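Local coordinates for protein cycloalternan-forming enzyme (Listeria monocytogenes serovar 1/2a, PDB 5F7U) that belongs to glycosyl hydrolase family 31, with a TIM barrel, an N-terminal mutarotase-like domain and a family 6 carbohydrate-binding module, and binds glycans and magnesium ions, at residues A[385-390]-A[674-679]; A[608-613]-A[628-633]; A[667-672]-A[679-684]; A[649-654]-A[748-753]. The protein carries 1 engineered substitution. All coordinates share one frame; numbering follows the deposited sequence.

Contact 1. Residues A[385-390]-A[674-679]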
loop_
_atom_site.group_PDB
_atom_site.type_symbol
_atom_site.label_atom_id
_atom_site.label_comp_id
_atom_site.label_asym_id
_atom_site.label_seq_id
_atom_site.Cartn_x
_atom_site.Cartn_y
_atom_site.Cartn_z
ATOM N N SER A 385 4.424 -31.255 1.631
ATOM C CA SER A 385 5.289 -32.095 2.448
ATOM C C SER A 385 6.457 -31.295 3.042
ATOM O O SER A 385 6.778 -31.424 4.248
ATOM C CB SER A 385 5.822 -33.260 1.592
ATOM O OG SER A 385 6.637 -34.079 2.401
ATOM N N ASN A 386 7.102 -30.487 2.196
ATOM C CA ASN A 386 8.190 -29.607 2.660
ATOM C C ASN A 386 7.740 -28.589 3.687
ATOM O O ASN A 386 8.462 -28.333 4.668
ATOM C CB ASN A 386 8.872 -28.895 1.482
ATOM C CG ASN A 386 9.735 -29.823 0.655
ATOM O OD1 ASN A 386 10.338 -30.748 1.183
ATOM N ND2 ASN A 386 9.807 -29.576 -0.652
ATOM N N ALA A 387 6.568 -27.994 3.468
ATOM C CA ALA A 387 6.011 -27.066 4.454
ATOM C C ALA A 387 5.753 -27.781 5.772
ATOM O O ALA A 387 6.124 -27.273 6.815
ATOM C CB ALA A 387 4.749 -26.378 3.941
ATOM N N LYS A 388 5.179 -28.984 5.708
ATOM C CA LYS A 388 4.845 -29.757 6.905
ATOM C C LYS A 388 6.116 -30.159 7.652
ATOM O O LYS A 388 6.186 -29.977 8.857
ATOM C CB LYS A 388 3.967 -30.978 6.556
ATOM C CG LYS A 388 3.361 -31.734 7.736
ATOM C CD LYS A 388 2.475 -32.870 7.222
ATOM C CE LYS A 388 2.377 -34.051 8.185
ATOM N NZ LYS A 388 1.673 -35.244 7.599
ATOM N N ALA A 389 7.125 -30.654 6.934
ATOM C CA ALA A 389 8.371 -31.136 7.562
ATOM C C ALA A 389 9.181 -30.014 8.217
ATOM O O ALA A 389 9.904 -30.241 9.203
ATOM C CB ALA A 389 9.230 -31.868 6.541
ATOM N N ASN A 390 9.047 -28.819 7.659
ATOM C CA ASN A 390 9.759 -27.627 8.115
ATOM C C ASN A 390 8.922 -26.733 9.038
ATOM O O ASN A 390 9.307 -25.588 9.324
ATOM C CB ASN A 390 10.293 -26.858 6.895
ATOM C CG ASN A 390 11.450 -27.585 6.224
ATOM O OD1 ASN A 390 12.562 -27.572 6.741
ATOM N ND2 ASN A 390 11.188 -28.260 5.103
ATOM N N SER A 674 11.065 -20.346 -1.142
ATOM C CA SER A 674 10.638 -20.977 0.103
ATOM C C SER A 674 11.821 -21.030 1.086
ATOM O O SER A 674 12.984 -21.007 0.646
ATOM C CB SER A 674 10.181 -22.396 -0.224
ATOM O OG SER A 674 11.274 -23.143 -0.729
ATOM N N PRO A 675 11.544 -21.141 2.416
ATOM C CA PRO A 675 12.684 -21.134 3.347
ATOM C C PRO A 675 13.546 -22.389 3.228
ATOM O O PRO A 675 14.759 -22.290 3.370
ATOM C CB PRO A 675 12.037 -21.019 4.732
ATOM C CG PRO A 675 10.613 -21.446 4.540
ATOM C CD PRO A 675 10.251 -21.039 3.133
ATOM N N TRP A 676 12.935 -23.547 2.934
ATOM C CA TRP A 676 13.703 -24.775 2.755
ATOM C C TRP A 676 14.606 -24.705 1.505
ATOM O O TRP A 676 15.770 -25.125 1.547
ATOM C CB TRP A 676 12.788 -26.037 2.789
ATOM C CG TRP A 676 11.676 -26.025 1.771
ATOM C CD1 TRP A 676 11.747 -26.489 0.496
ATOM C CD2 TRP A 676 10.334 -25.533 1.946
ATOM N NE1 TRP A 676 10.544 -26.291 -0.154
ATOM C CE2 TRP A 676 9.662 -25.699 0.706
ATOM C CE3 TRP A 676 9.642 -24.940 3.016
ATOM C CZ2 TRP A 676 8.319 -25.334 0.515
ATOM C CZ3 TRP A 676 8.298 -24.546 2.824
ATOM C CH2 TRP A 676 7.656 -24.743 1.575
ATOM N N ASN A 677 14.095 -24.160 0.401
ATOM C CA ASN A 677 14.960 -23.960 -0.763
ATOM C C ASN A 677 16.025 -22.902 -0.560
ATOM O O ASN A 677 17.120 -23.022 -1.125
ATOM C CB ASN A 677 14.178 -23.659 -2.048
ATOM C CG ASN A 677 15.020 -23.908 -3.293
ATOM O OD1 ASN A 677 15.617 -24.978 -3.434
ATOM N ND2 ASN A 677 15.138 -22.900 -4.154
ATOM N N ALA A 678 15.716 -21.881 0.242
ATOM C CA ALA A 678 16.708 -20.843 0.542
ATOM C C ALA A 678 17.896 -21.452 1.297
ATOM O O ALA A 678 19.051 -21.156 0.982
ATOM C CB ALA A 678 16.070 -19.672 1.296
ATOM N N VAL A 679 17.604 -22.321 2.274
ATOM C CA VAL A 679 18.635 -23.106 2.965
ATOM C C VAL A 679 19.464 -23.902 1.937
ATOM O O VAL A 679 20.709 -23.851 1.963
ATOM C CB VAL A 679 18.020 -24.032 4.060
ATOM C CG1 VAL A 679 19.033 -25.062 4.572
ATOM C CG2 VAL A 679 17.509 -23.199 5.221
HETATM O O HOH W 1 8.582 -27.425 -2.440
#

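Contact 2. Residues A[608-613]-A[628-633]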
loop_
_atom_site.group_PDB
_atom_site.type_symbol
_atom_site.label_atom_id
_atom_site.label_comp_id
_atom_site.label_asym_id
_atom_site.label_seq_id
_atom_site.Cartn_x
_atom_site.Cartn_y
_atom_site.Cartn_z
ATOM N N ASP A 608 18.274 -3.071 -3.508
ATOM C CA ASP A 608 17.657 -1.952 -4.242
ATOM C C ASP A 608 16.181 -2.239 -4.566
ATOM O O ASP A 608 15.305 -1.363 -4.419
ATOM C CB ASP A 608 18.460 -1.634 -5.521
ATOM C CG ASP A 608 19.730 -0.829 -5.254
ATOM O OD1 ASP A 608 19.948 -0.313 -4.134
ATOM O OD2 ASP A 608 20.548 -0.703 -6.188
ATOM N N SER A 609 15.889 -3.465 -4.992
ATOM C CA SER A 609 14.499 -3.828 -5.282
ATOM C C SER A 609 13.647 -3.851 -4.014
ATOM O O SER A 609 12.510 -3.413 -4.040
ATOM C CB SER A 609 14.386 -5.184 -5.997
ATOM O OG SER A 609 15.080 -5.114 -7.243
ATOM N N PHE A 610 14.219 -4.369 -2.927
ATOM C CA PHE A 610 13.545 -4.409 -1.607
ATOM C C PHE A 610 13.153 -2.974 -1.237
ATOM O O PHE A 610 11.998 -2.725 -0.853
ATOM C CB PHE A 610 14.537 -5.021 -0.607
ATOM C CG PHE A 610 14.018 -5.251 0.807
ATOM C CD1 PHE A 610 12.680 -5.095 1.180
ATOM C CD2 PHE A 610 14.943 -5.710 1.767
ATOM C CE1 PHE A 610 12.276 -5.345 2.496
ATOM C CE2 PHE A 610 14.550 -5.971 3.085
ATOM C CZ PHE A 610 13.204 -5.795 3.444
ATOM N N GLN A 611 14.092 -2.031 -1.391
ATOM C CA GLN A 611 13.800 -0.620 -1.114
ATOM C C GLN A 611 12.648 -0.107 -1.955
ATOM O O GLN A 611 11.765 0.588 -1.429
ATOM C CB GLN A 611 15.026 0.257 -1.323
ATOM C CG GLN A 611 16.135 -0.016 -0.300
ATOM C CD GLN A 611 17.495 0.484 -0.748
ATOM O OE1 GLN A 611 17.588 1.367 -1.623
ATOM N NE2 GLN A 611 18.564 -0.090 -0.179
ATOM N N ALA A 612 12.624 -0.489 -3.235
ATOM C CA ALA A 612 11.551 -0.034 -4.126
ATOM C C ALA A 612 10.203 -0.680 -3.749
ATOM O O ALA A 612 9.157 -0.029 -3.810
ATOM C CB ALA A 612 11.902 -0.321 -5.574
ATOM N N SER A 613 10.225 -1.951 -3.331
ATOM C CA SER A 613 9.007 -2.623 -2.886
ATOM C C SER A 613 8.394 -1.896 -1.681
ATOM O O SER A 613 7.176 -1.687 -1.625
ATOM C CB SER A 613 9.317 -4.078 -2.499
ATOM O OG SER A 613 9.813 -4.814 -3.609
ATOM N N TRP A 628 -1.782 -5.130 0.638
ATOM C CA TRP A 628 -0.674 -5.070 -0.308
ATOM C C TRP A 628 0.356 -6.160 0.011
ATOM O O TRP A 628 0.696 -6.381 1.179
ATOM C CB TRP A 628 -0.058 -3.668 -0.267
ATOM C CG TRP A 628 1.208 -3.503 -1.092
ATOM C CD1 TRP A 628 1.302 -3.040 -2.380
ATOM C CD2 TRP A 628 2.542 -3.783 -0.667
ATOM N NE1 TRP A 628 2.601 -3.035 -2.789
ATOM C CE2 TRP A 628 3.390 -3.492 -1.759
ATOM C CE3 TRP A 628 3.107 -4.252 0.541
ATOM C CZ2 TRP A 628 4.778 -3.621 -1.685
ATOM C CZ3 TRP A 628 4.496 -4.433 0.607
ATOM C CH2 TRP A 628 5.315 -4.090 -0.493
ATOM N N ALA A 629 0.858 -6.796 -1.055
ATOM C CA ALA A 629 1.876 -7.843 -0.961
ATOM C C ALA A 629 3.070 -7.490 -1.823
ATOM O O ALA A 629 2.988 -6.632 -2.694
ATOM C CB ALA A 629 1.318 -9.173 -1.452
ATOM N N TRP A 630 4.151 -8.233 -1.612
ATOM C CA TRP A 630 5.285 -8.233 -2.537
ATOM C C TRP A 630 5.858 -9.639 -2.566
ATOM O O TRP A 630 5.579 -10.436 -1.662
ATOM C CB TRP A 630 6.340 -7.188 -2.123
ATOM C CG TRP A 630 7.050 -7.477 -0.806
ATOM C CD1 TRP A 630 6.464 -7.643 0.437
ATOM C CD2 TRP A 630 8.459 -7.601 -0.602
ATOM N NE1 TRP A 630 7.434 -7.890 1.391
ATOM C CE2 TRP A 630 8.666 -7.854 0.790
ATOM C CE3 TRP A 630 9.573 -7.509 -1.448
ATOM C CZ2 TRP A 630 9.955 -8.045 1.346
ATOM C CZ3 TRP A 630 10.871 -7.678 -0.889
ATOM C CH2 TRP A 630 11.037 -7.952 0.492
ATOM N N ASP A 631 6.628 -9.955 -3.612
ATOM C CA ASP A 631 7.367 -11.216 -3.654
ATOM C C ASP A 631 8.575 -11.065 -2.724
ATOM O O ASP A 631 9.543 -10.418 -3.101
ATOM C CB ASP A 631 7.865 -11.515 -5.092
ATOM C CG ASP A 631 6.738 -11.552 -6.140
ATOM O OD1 ASP A 631 5.579 -11.826 -5.812
ATOM O OD2 ASP A 631 7.037 -11.319 -7.332
ATOM N N MET A 632 8.506 -11.616 -1.509
ATOM C CA MET A 632 9.563 -11.365 -0.519
ATOM C C MET A 632 10.921 -11.811 -1.068
ATOM O O MET A 632 11.047 -12.909 -1.623
ATOM C CB MET A 632 9.242 -12.002 0.846
ATOM C CG MET A 632 8.945 -13.491 0.822
ATOM S SD MET A 632 9.239 -14.214 2.453
ATOM C CE MET A 632 11.000 -14.442 2.306
ATOM N N ALA A 633 11.905 -10.917 -0.962
ATOM C CA ALA A 633 13.271 -11.146 -1.467
ATOM C C ALA A 633 13.409 -11.204 -2.984
ATOM O O ALA A 633 14.468 -11.572 -3.461
ATOM C CB ALA A 633 13.926 -12.367 -0.801
#

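Contact 3. Residues A[667-672]-A[679-684]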
loop_
_atom_site.group_PDB
_atom_site.type_symbol
_atom_site.label_atom_id
_atom_site.label_comp_id
_atom_site.label_asym_id
_atom_site.label_seq_id
_atom_site.Cartn_x
_atom_site.Cartn_y
_atom_site.Cartn_z
ATOM N N PRO A 667 13.524 -24.478 -13.660
ATOM C CA PRO A 667 14.940 -24.258 -13.406
ATOM C C PRO A 667 15.608 -25.464 -12.751
ATOM O O PRO A 667 14.926 -26.303 -12.150
ATOM C CB PRO A 667 14.920 -23.084 -12.423
ATOM C CG PRO A 667 13.686 -23.316 -11.623
ATOM C CD PRO A 667 12.679 -23.854 -12.614
ATOM N N SER A 668 16.933 -25.529 -12.862
ATOM C CA SER A 668 17.710 -26.510 -12.140
ATOM C C SER A 668 18.997 -25.781 -11.726
ATOM O O SER A 668 19.755 -25.347 -12.605
ATOM C CB SER A 668 17.983 -27.727 -13.043
ATOM O OG SER A 668 18.487 -28.805 -12.287
ATOM N N PRO A 669 19.241 -25.576 -10.426
ATOM C CA PRO A 669 18.383 -26.011 -9.314
ATOM C C PRO A 669 17.125 -25.160 -9.127
ATOM O O PRO A 669 16.954 -24.128 -9.797
ATOM C CB PRO A 669 19.298 -25.842 -8.094
ATOM C CG PRO A 669 20.212 -24.726 -8.481
ATOM C CD PRO A 669 20.470 -24.905 -9.950
ATOM N N SER A 670 16.268 -25.596 -8.206
ATOM C CA SER A 670 15.018 -24.893 -7.922
ATOM C C SER A 670 15.241 -23.419 -7.615
ATOM O O SER A 670 16.179 -23.064 -6.891
ATOM C CB SER A 670 14.325 -25.518 -6.717
ATOM O OG SER A 670 13.093 -24.849 -6.454
ATOM N N GLU A 671 14.329 -22.590 -8.111
ATOM C CA GLU A 671 14.329 -21.166 -7.797
ATOM C C GLU A 671 13.321 -20.775 -6.721
ATOM O O GLU A 671 13.158 -19.580 -6.458
ATOM C CB GLU A 671 14.071 -20.344 -9.075
ATOM C CG GLU A 671 15.237 -20.345 -10.069
ATOM C CD GLU A 671 16.489 -19.626 -9.580
ATOM O OE1 GLU A 671 16.440 -18.794 -8.659
ATOM O OE2 GLU A 671 17.562 -19.892 -10.133
ATOM N N GLU A 672 12.665 -21.748 -6.072
ATOM C CA GLU A 672 11.688 -21.402 -5.018
ATOM C C GLU A 672 12.290 -20.443 -3.990
ATOM O O GLU A 672 13.397 -20.687 -3.466
ATOM C CB GLU A 672 11.258 -22.619 -4.207
ATOM C CG GLU A 672 10.443 -23.666 -4.917
ATOM C CD GLU A 672 10.097 -24.811 -3.977
ATOM O OE1 GLU A 672 10.231 -24.700 -2.715
ATOM O OE2 GLU A 672 9.734 -25.870 -4.516
ATOM N N VAL A 679 17.604 -22.321 2.274
ATOM C CA VAL A 679 18.635 -23.106 2.965
ATOM C C VAL A 679 19.464 -23.902 1.937
ATOM O O VAL A 679 20.709 -23.851 1.963
ATOM C CB VAL A 679 18.020 -24.032 4.060
ATOM C CG1 VAL A 679 19.033 -25.062 4.572
ATOM C CG2 VAL A 679 17.509 -23.199 5.221
ATOM N N ALA A 680 18.792 -24.614 1.026
ATOM C CA ALA A 680 19.479 -25.445 0.022
ATOM C C ALA A 680 20.399 -24.617 -0.894
ATOM O O ALA A 680 21.570 -24.976 -1.069
ATOM C CB ALA A 680 18.467 -26.238 -0.800
ATOM N N ARG A 681 19.890 -23.496 -1.410
ATOM C CA ARG A 681 20.613 -22.651 -2.367
ATOM C C ARG A 681 21.779 -21.872 -1.772
ATOM O O ARG A 681 22.824 -21.748 -2.415
ATOM C CB ARG A 681 19.653 -21.674 -3.076
ATOM C CG ARG A 681 18.666 -22.331 -4.038
ATOM C CD ARG A 681 19.351 -22.978 -5.250
ATOM N NE ARG A 681 20.192 -22.029 -6.006
ATOM C CZ ARG A 681 19.781 -21.237 -6.991
ATOM N NH1 ARG A 681 18.524 -21.244 -7.402
ATOM N NH2 ARG A 681 20.645 -20.410 -7.578
ATOM N N THR A 682 21.611 -21.362 -0.555
ATOM C CA THR A 682 22.647 -20.527 0.085
ATOM C C THR A 682 23.595 -21.332 0.965
ATOM O O THR A 682 24.680 -20.857 1.287
ATOM C CB THR A 682 22.037 -19.437 1.007
ATOM O OG1 THR A 682 21.344 -20.071 2.081
ATOM C CG2 THR A 682 21.072 -18.524 0.272
ATOM N N GLY A 683 23.168 -22.516 1.402
ATOM C CA GLY A 683 23.938 -23.319 2.349
ATOM C C GLY A 683 23.819 -22.830 3.781
ATOM O O GLY A 683 24.465 -23.378 4.667
ATOM N N ASP A 684 23.002 -21.800 4.021
ATOM C CA ASP A 684 22.863 -21.224 5.351
ATOM C C ASP A 684 21.667 -21.822 6.079
ATOM O O ASP A 684 20.534 -21.370 5.885
ATOM C CB ASP A 684 22.744 -19.686 5.287
ATOM C CG ASP A 684 22.797 -19.033 6.669
ATOM O OD1 ASP A 684 22.674 -19.734 7.709
ATOM O OD2 ASP A 684 22.999 -17.796 6.705
HETATM O O HOH W 2 19.783 -18.401 -9.329
#

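Contact 4. Residues A[649-654]-A[748-753]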
loop_
_atom_site.group_PDB
_atom_site.type_symbol
_atom_site.label_atom_id
_atom_site.label_comp_id
_atom_site.label_asym_id
_atom_site.label_seq_id
_atom_site.Cartn_x
_atom_site.Cartn_y
_atom_site.Cartn_z
ATOM N N THR A 649 12.352 -11.523 4.815
ATOM C CA THR A 649 11.464 -12.353 5.634
ATOM C C THR A 649 10.885 -11.550 6.794
ATOM O O THR A 649 9.671 -11.565 7.004
ATOM C CB THR A 649 12.215 -13.568 6.195
ATOM O OG1 THR A 649 12.552 -14.451 5.131
ATOM C CG2 THR A 649 11.396 -14.313 7.256
ATOM N N ALA A 650 11.749 -10.852 7.528
ATOM C CA ALA A 650 11.338 -10.117 8.722
ATOM C C ALA A 650 10.336 -9.018 8.351
ATOM O O ALA A 650 9.291 -8.866 9.002
ATOM C CB ALA A 650 12.552 -9.507 9.399
ATOM N N MET A 651 10.665 -8.250 7.314
ATOM C CA MET A 651 9.761 -7.187 6.874
ATOM C C MET A 651 8.431 -7.798 6.384
ATOM O O MET A 651 7.369 -7.308 6.748
ATOM C CB MET A 651 10.416 -6.290 5.825
ATOM C CG MET A 651 9.506 -5.174 5.295
ATOM S SD MET A 651 8.496 -5.754 3.911
ATOM C CE MET A 651 7.318 -4.421 3.768
ATOM N N ALA A 652 8.509 -8.872 5.595
ATOM C CA ALA A 652 7.316 -9.476 4.987
ATOM C C ALA A 652 6.340 -9.985 6.037
ATOM O O ALA A 652 5.108 -9.858 5.878
ATOM C CB ALA A 652 7.704 -10.609 4.035
ATOM N N ALA A 653 6.885 -10.544 7.120
ATOM C CA ALA A 653 6.064 -11.056 8.218
ATOM C C ALA A 653 5.351 -9.906 8.941
ATOM O O ALA A 653 4.322 -10.128 9.578
ATOM C CB ALA A 653 6.926 -11.854 9.191
ATOM N N PHE A 654 5.876 -8.686 8.792
ATOM C CA PHE A 654 5.269 -7.461 9.352
ATOM C C PHE A 654 4.725 -6.538 8.261
ATOM O O PHE A 654 4.807 -5.297 8.386
ATOM C CB PHE A 654 6.272 -6.708 10.265
ATOM C CG PHE A 654 6.424 -7.324 11.627
ATOM C CD1 PHE A 654 7.244 -8.437 11.813
ATOM C CD2 PHE A 654 5.695 -6.825 12.734
ATOM C CE1 PHE A 654 7.381 -9.033 13.071
ATOM C CE2 PHE A 654 5.837 -7.407 13.995
ATOM C CZ PHE A 654 6.679 -8.517 14.162
ATOM N N VAL A 748 7.504 -0.379 12.870
ATOM C CA VAL A 748 8.398 -1.421 12.340
ATOM C C VAL A 748 9.511 -0.755 11.539
ATOM O O VAL A 748 9.235 0.075 10.682
ATOM C CB VAL A 748 7.634 -2.406 11.403
ATOM C CG1 VAL A 748 8.570 -3.460 10.821
ATOM C CG2 VAL A 748 6.484 -3.068 12.143
ATOM N N ALA A 749 10.760 -1.183 11.759
ATOM C CA ALA A 749 11.894 -0.591 11.069
ATOM C C ALA A 749 12.763 -1.644 10.380
ATOM O O ALA A 749 13.767 -2.078 10.930
ATOM C CB ALA A 749 12.696 0.271 12.049
ATOM N N PRO A 750 12.372 -2.072 9.154
ATOM C CA PRO A 750 13.166 -3.139 8.546
ATOM C C PRO A 750 14.533 -2.629 8.095
ATOM O O PRO A 750 14.713 -1.422 7.901
ATOM C CB PRO A 750 12.319 -3.572 7.354
ATOM C CG PRO A 750 11.580 -2.355 6.964
ATOM C CD PRO A 750 11.263 -1.645 8.274
ATOM N N ILE A 751 15.491 -3.540 7.996
ATOM C CA ILE A 751 16.826 -3.182 7.527
ATOM C C ILE A 751 16.830 -3.485 6.034
ATOM O O ILE A 751 16.790 -4.665 5.626
ATOM C CB ILE A 751 17.943 -3.966 8.269
ATOM C CG1 ILE A 751 18.158 -3.444 9.697
ATOM C CG2 ILE A 751 19.286 -3.764 7.563
ATOM C CD1 ILE A 751 17.094 -3.796 10.714
ATOM N N VAL A 752 16.859 -2.426 5.219
ATOM C CA VAL A 752 16.744 -2.592 3.758
ATOM C C VAL A 752 18.030 -2.183 3.044
ATOM O O VAL A 752 18.039 -1.972 1.822
ATOM C CB VAL A 752 15.537 -1.821 3.170
ATOM C CG1 VAL A 752 14.237 -2.316 3.806
ATOM C CG2 VAL A 752 15.707 -0.322 3.395
ATOM N N GLN A 753 19.112 -2.091 3.810
ATOM C CA GLN A 753 20.435 -1.780 3.254
ATOM C C GLN A 753 21.376 -2.941 3.467
ATOM O O GLN A 753 21.466 -3.485 4.562
ATOM C CB GLN A 753 21.021 -0.536 3.913
ATOM C CG GLN A 753 20.183 0.719 3.702
ATOM C CD GLN A 753 20.714 1.899 4.479
ATOM O OE1 GLN A 753 21.930 2.052 4.636
ATOM N NE2 GLN A 753 19.814 2.743 4.988
#

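Contact 1. Residues A[385-390]-A[674-679]
The indole of W676 lies against the last turn of helix 377-389, and the contact is tightest on the face under N386. There N386 CB sits over the five-membered ring, 3.5 Å from its centroid and 17° off the ring normal, a CH-pi contact. Beside it the backbone of A387 crosses the same face near the six-membered ring, while A387 CB comes in more loosely, 4.1 Å from W676 CH2. The indole takes this place because W676 CG is set between its own backbone N and carbonyl carbon (chi1 57°). S674 OG, from the N-cap residue of the helix that carries the tryptophan, lies over the opposite face, near its rim.

The polar side is looser and holds a water. N386 ND2 and W676 NE1, both donors, approach each other without bonding; water 1 accepts from both, at 3.1 Å from N386 ND2 and 3.2 Å from W676 NE1. At the helix end N390 ND2 rests 3.6 Å from W676 CB, its amide nearly parallel to the indole. That amide is held by a 2.8 Å bond from N390 ND2 to N386 O; N386 O also accepts from N390 N, from the opposite face of its plane.

Helices 377-389 and 675-682 thus meet on the outer layer of the TIM barrel. M369 of barrel strand 367-369 touches both A387 and W676, and helix 687-700 flanks them, L688 against N390.

Contact 2. Residues A[608-613]-A[628-633]
The rings of F610 and W630 lie nearly parallel, planes 9° apart, but are slid so far past each other that they barely overlap. The centroids of the phenyl and the six-membered indole ring are 5.0 Å apart, and the closest atoms are F610 CD1 and W630 CH2 at 3.4 Å. F610 reaches across because its CG stands anti to the backbone N (chi1 -176°), bringing the phenyl nearer the strand than its CB suggests. W630 CG stands between backbone N and carbonyl carbon (chi1 66°), which carries the indole out from the strand to the phenyl, with M632 CA over one of its faces.

One helical turn on, S613 faces the strand between two tryptophans. Its CB and OG press on W630, OG lying 3.5 Å from W630 CE3, while the hydroxyl is hydrogen-bonded to Q603. Its carbonyl oxygen sits close to the far end of the other indole, S613 O being 3.1 Å from W628 CZ2. W628 NE1 points elsewhere and bonds E255. No hydrogen bond joins the two segments, and all four touching residues are buried.

Helix 607-622 runs almost antiparallel to strand 628-631, segment axes 9.9 Å apart, in the beta-alpha-beta unit begun by strand 597-599. Helix 642-653 packs alongside, with A648 and M651 on W630.

Contact 3. Residues A[667-672]-A[679-684]
S670 O is gripped by two side chains of the following helix: R681 NH1 donates to it over 3.0 Å at 155°, and N677 ND2 also bonds it. The arginine nitrogen comes from above the carbonyl plane, whereas the oxygen lies in the plane of the guanidinium, at its edge. The same NH1 donates to E671 OE2 over 3.2 Å, forming a salt bridge. Here too the acceptor is near the guanidinium plane, but the carboxylate, turned almost perpendicular to it, is met from above its own plane. Water 2 closes a ring, donating to E671 OE2 at 2.8 Å and accepting from R681 NH2 at 2.8 Å. E671 has a further salt-bridge partner in R673, at OE1, so its carboxylate lies between two arginines, which would probably favour its ionised form.

S670 and E671 belong to the loop between TIM-barrel strand 657-660 and helix 675-682. An ST turn shapes it: S670 OG accepts from E672 N at 3.2 Å. That hydroxyl also bonds E373 OE2 while E671 N bonds E373 OE1; E373 belongs to a magnesium site, and these bonds probably help to place it beside the loop.

P669, preceded by a cis peptide bond, sets CG over one face of the guanidinium, near its rim, 3.7 Å from R681 NE, the two side chains crossing at about a right angle. Bends at chi2 and chi3 (-66° and -56°) bring the guanidinium beside P669 and S670 O. The helix ends at T682, G683 follows with positive phi, and T682 OG1 takes D684 N in a second ST turn.

Contact 4. Residues A[649-654]-A[748-753]
M651 is the first residue of helix 642-653 to meet the loop here, lying side by side with P750 and pointing the same way. M651 CB is 3.7 Å from P750 CB, and M651 CG rests 3.9 Å from P750 CG. The methionine leaves the helix with CG anti to the backbone N (chi1 179°) and then bends at chi2, so the sulfur end turns off the proline toward W630 and F610. The backbones are close at this point, the CA atoms of M651 and P750 being 5.5 Å apart.

Three residues later the helix gives way. F654 N bonds M651 O at 2.9 Å, while its bond to A650 O is weak, and the side chain of F654 turns toward V748. Both methyls of V748 take part: V748 CG1 lies 4.0 Å from F654 CB and V748 CG2 lies 3.9 Å from F654 CD2. The ring meets the valine obliquely. Nothing polar joins the two segments, and every touching residue is buried.

Y740 ties the two pairs together: its side chain touches M651, V748 and P750, and its OH bonds F654 O. L614 of helix 607-622 adds apolar cover to M651 and P750. The whole is an apolar interface between an outer helix of the TIM barrel and the antiparallel C-terminal beta domain of family 31, at the end of strand 746-748.

Overall arrangement
Contacts 2 and 4 are buried, with no hydrogen bond across their segments; contact 4 is purely apolar, while contact 2 sets serine oxygens against tryptophan rings. Contact 1 is partly buried and contact 3 is a surface contact held by charge and water. Contacts 1 and 3 share helix 675-682 and V679, and N677 of that helix bonds E672 O. Contacts 2 and 4 touch through W630 NE1 and M651 SD, 3.5 Å apart, and through a bond from Q611 NE2 to V752 O. The deep pair packs rings and aliphatic groups beside the barrel; polar groups and waters enter toward the outside. Contacts 1 to 3 stay within the barrel range; contact 4 crosses to the C-terminal domain.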